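Local coordinates for imidazoleglycerol-phosphate dehydratase (Pyrococcus furiosus, PDB 5DNL), which catalyses the dehydration of D-erythro-1-(imidazol-4-yl)glycerol 3-phosphate to 3-(imidazol-4-yl)-2-oxopropyl phosphate, the sixth step of histidine biosynthesis, at residues A[22-27]-A[49-54]. Residues are numbered along the deposited sequence; the frame is centred on the assembly and turned at random.
With MN (manganese (II) ion), chain D; MN (manganese (II) ion), chain E; 5DL ([(2S)-2-hydroxy-3-(1H-1,2,4-triazol-1-yl)propyl]phosphonic acid), chain F.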
loop_
_atom_site.group_PDB
_atom_site.type_symbol
_atom_site.label_atom_id
_atom_site.label_comp_id
_atom_site.label_asym_id
_atom_site.label_seq_id
_atom_site.Cartn_x
_atom_site.Cartn_y
_atom_site.Cartn_z
ATOM N N THR A 22 23.721 5.276 -47.517
ATOM C CA THR A 22 22.572 4.380 -47.447
ATOM C C THR A 22 21.251 5.038 -47.775
ATOM O O THR A 22 20.218 4.360 -47.770
ATOM C CB THR A 22 22.440 3.817 -46.025
ATOM O OG1 THR A 22 22.135 4.881 -45.111
ATOM C CG2 THR A 22 23.707 3.118 -45.595
ATOM N N ASN A 23 21.264 6.337 -48.038
ATOM C CA ASN A 23 20.044 7.154 -48.166
ATOM C C ASN A 23 19.264 7.317 -46.851
ATOM O O ASN A 23 18.085 7.629 -46.861
ATOM C CB ASN A 23 19.147 6.655 -49.314
ATOM C CG ASN A 23 19.869 6.670 -50.638
ATOM O OD1 ASN A 23 20.279 7.731 -51.104
ATOM N ND2 ASN A 23 20.074 5.493 -51.229
ATOM N N ASP A 24 19.957 7.137 -45.720
ATOM C CA ASP A 24 19.419 7.432 -44.396
ATOM C C ASP A 24 20.573 8.148 -43.671
ATOM O O ASP A 24 21.596 7.516 -43.380
ATOM C CB ASP A 24 19.041 6.103 -43.737
ATOM C CG ASP A 24 18.579 6.243 -42.297
ATOM O OD1 ASP A 24 18.980 7.182 -41.603
ATOM O OD2 ASP A 24 17.825 5.376 -41.857
ATOM N N LEU A 25 20.431 9.452 -43.410
ATOM C CA LEU A 25 21.547 10.217 -42.866
ATOM C C LEU A 25 21.923 9.803 -41.447
ATOM O O LEU A 25 23.090 9.920 -41.054
ATOM C CB LEU A 25 21.280 11.725 -42.899
ATOM C CG LEU A 25 21.092 12.332 -44.288
ATOM C CD1 LEU A 25 20.888 13.845 -44.196
ATOM C CD2 LEU A 25 22.259 12.012 -45.197
ATOM N N ILE A 26 20.947 9.304 -40.690
ATOM C CA ILE A 26 21.233 8.809 -39.347
ATOM C C ILE A 26 22.098 7.551 -39.427
ATOM O O ILE A 26 23.115 7.434 -38.721
ATOM C CB ILE A 26 19.950 8.488 -38.541
ATOM C CG1 ILE A 26 19.006 9.708 -38.461
ATOM C CG2 ILE A 26 20.287 7.921 -37.171
ATOM C CD1 ILE A 26 19.460 10.822 -37.566
ATOM N N LEU A 27 21.687 6.592 -40.251
ATOM C CA LEU A 27 22.454 5.368 -40.394
ATOM C C LEU A 27 23.826 5.639 -40.976
ATOM O O LEU A 27 24.805 5.010 -40.575
ATOM C CB LEU A 27 21.701 4.335 -41.249
ATOM C CG LEU A 27 22.342 2.956 -41.299
ATOM C CD1 LEU A 27 22.524 2.337 -39.914
ATOM C CD2 LEU A 27 21.466 2.062 -42.173
ATOM N N ASP A 49 13.297 0.183 -49.292
ATOM C CA ASP A 49 11.910 0.637 -49.272
ATOM C C ASP A 49 11.557 1.274 -47.928
ATOM O O ASP A 49 11.137 2.422 -47.871
ATOM C CB ASP A 49 10.938 -0.497 -49.678
ATOM C CG ASP A 49 11.165 -1.834 -48.920
ATOM O OD1 ASP A 49 11.998 -1.919 -47.997
ATOM O OD2 ASP A 49 10.498 -2.841 -49.275
ATOM N N LEU A 50 11.754 0.536 -46.845
ATOM C CA LEU A 50 11.440 0.975 -45.499
ATOM C C LEU A 50 12.708 0.962 -44.638
ATOM O O LEU A 50 13.534 0.064 -44.763
ATOM C CB LEU A 50 10.394 0.058 -44.862
ATOM C CG LEU A 50 9.022 -0.024 -45.528
ATOM C CD1 LEU A 50 8.118 -0.936 -44.708
ATOM C CD2 LEU A 50 8.410 1.358 -45.733
ATOM N N ARG A 51 12.815 1.924 -43.731
ATOM C CA ARG A 51 14.017 2.075 -42.918
ATOM C C ARG A 51 14.320 0.812 -42.092
ATOM O O ARG A 51 15.471 0.460 -41.919
ATOM C CB ARG A 51 13.934 3.300 -41.982
ATOM C CG ARG A 51 14.062 4.640 -42.706
ATOM C CD ARG A 51 14.037 5.813 -41.737
ATOM N NE ARG A 51 15.294 5.947 -40.990
ATOM C CZ ARG A 51 15.413 6.380 -39.736
ATOM N NH1 ARG A 51 14.338 6.669 -38.995
ATOM N NH2 ARG A 51 16.620 6.498 -39.209
ATOM N N HIS A 52 13.301 0.135 -41.546
ATOM C CA HIS A 52 13.557 -1.097 -40.787
ATOM C C HIS A 52 14.286 -2.111 -41.655
ATOM O O HIS A 52 15.252 -2.725 -41.211
ATOM C CB HIS A 52 12.241 -1.655 -40.298
ATOM C CG HIS A 52 12.298 -2.941 -39.525
ATOM N ND1 HIS A 52 11.576 -3.098 -38.362
ATOM C CD2 HIS A 52 12.891 -4.139 -39.758
ATOM C CE1 HIS A 52 11.707 -4.336 -37.924
ATOM N NE2 HIS A 52 12.509 -4.984 -38.742
ATOM N N HIS A 53 13.794 -2.304 -42.876
ATOM C CA HIS A 53 14.441 -3.256 -43.778
ATOM C C HIS A 53 15.902 -2.841 -44.037
ATOM O O HIS A 53 16.788 -3.679 -44.084
ATOM C CB HIS A 53 13.704 -3.394 -45.098
ATOM C CG HIS A 53 12.301 -3.909 -44.969
ATOM N ND1 HIS A 53 11.341 -3.655 -45.920
ATOM C CD2 HIS A 53 11.691 -4.656 -44.020
ATOM C CE1 HIS A 53 10.205 -4.221 -45.569
ATOM N NE2 HIS A 53 10.396 -4.852 -44.430
ATOM N N LEU A 54 16.147 -1.547 -44.204
ATOM C CA LEU A 54 17.505 -1.047 -44.363
ATOM C C LEU A 54 18.399 -1.354 -43.180
ATOM O O LEU A 54 19.484 -1.895 -43.324
ATOM C CB LEU A 54 17.505 0.457 -44.603
ATOM C CG LEU A 54 18.861 1.135 -44.648
ATOM C CD1 LEU A 54 19.646 0.709 -45.889
ATOM C CD2 LEU A 54 18.706 2.645 -44.558
HETATM MN MN MN D . 12.997 -7.191 -38.618
HETATM MN MN MN E . 8.663 -6.121 -43.444
HETATM N N1 5DL F . 10.013 -7.041 -41.913
HETATM C C3 5DL F . 11.235 -8.673 -40.964
HETATM N N2 5DL F . 10.298 -8.384 -41.873
HETATM C C8 5DL F . 9.196 -10.379 -44.956
HETATM C C7 5DL F . 9.876 -9.233 -44.205
HETATM C C6 5DL F . 9.656 -9.394 -42.708
HETATM C C5 5DL F . 10.832 -6.539 -40.982
HETATM O O10 5DL F . 11.224 -12.057 -44.448
HETATM P P9 5DL F . 9.735 -12.055 -44.518
HETATM O O11 5DL F . 9.169 -12.971 -45.577
HETATM O O12 5DL F . 9.126 -12.436 -43.176
HETATM O O13 5DL F . 9.359 -7.960 -44.621
HETATM N N4 5DL F . 11.589 -7.487 -40.383
HETATM O O HOH W 1 13.361 -9.347 -38.890
#
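D24 is the N-cap of helix 25-38 and, with the same carboxylate, ties that helix to R51 in the first turn of helix 51-69. The capping evidence is L27 N to D24 OD1 at 3.1 Å, nearly straight, with a weak bond from I26 N to the same OD1. The salt bridge is side-on: R51 NE (2.7 Å, 163°) and NH2 (3.1 Å) both reach D24 OD2. That oxygen lies in the guanidinium plane, yet the carboxylate is turned 55° from it; NE comes from above the carboxylate plane, NH2 on the syn side and nearer the plane. A bend at chi3 (74°) brings the R51 head round to D24, while E112 of a second subunit pairs with its NH1. With an alanine here, the amides of I26 and L27 would probably lose their cap and R51 its carboxylate mate in the chain. Beside the salt bridge, L54 CD2 packs against D24 CB (3.6 Å) and reaches L27 CD2 tip to tip. H52 and H53 each bind one manganese of the active site, shared with a second subunit, and the inhibitor's triazole bridges both metals. D49 OD1 accepts from H53 ND1 at 2.8 Å, in the ring plane, leaving H53 NE2 on its manganese at 2.4 Å.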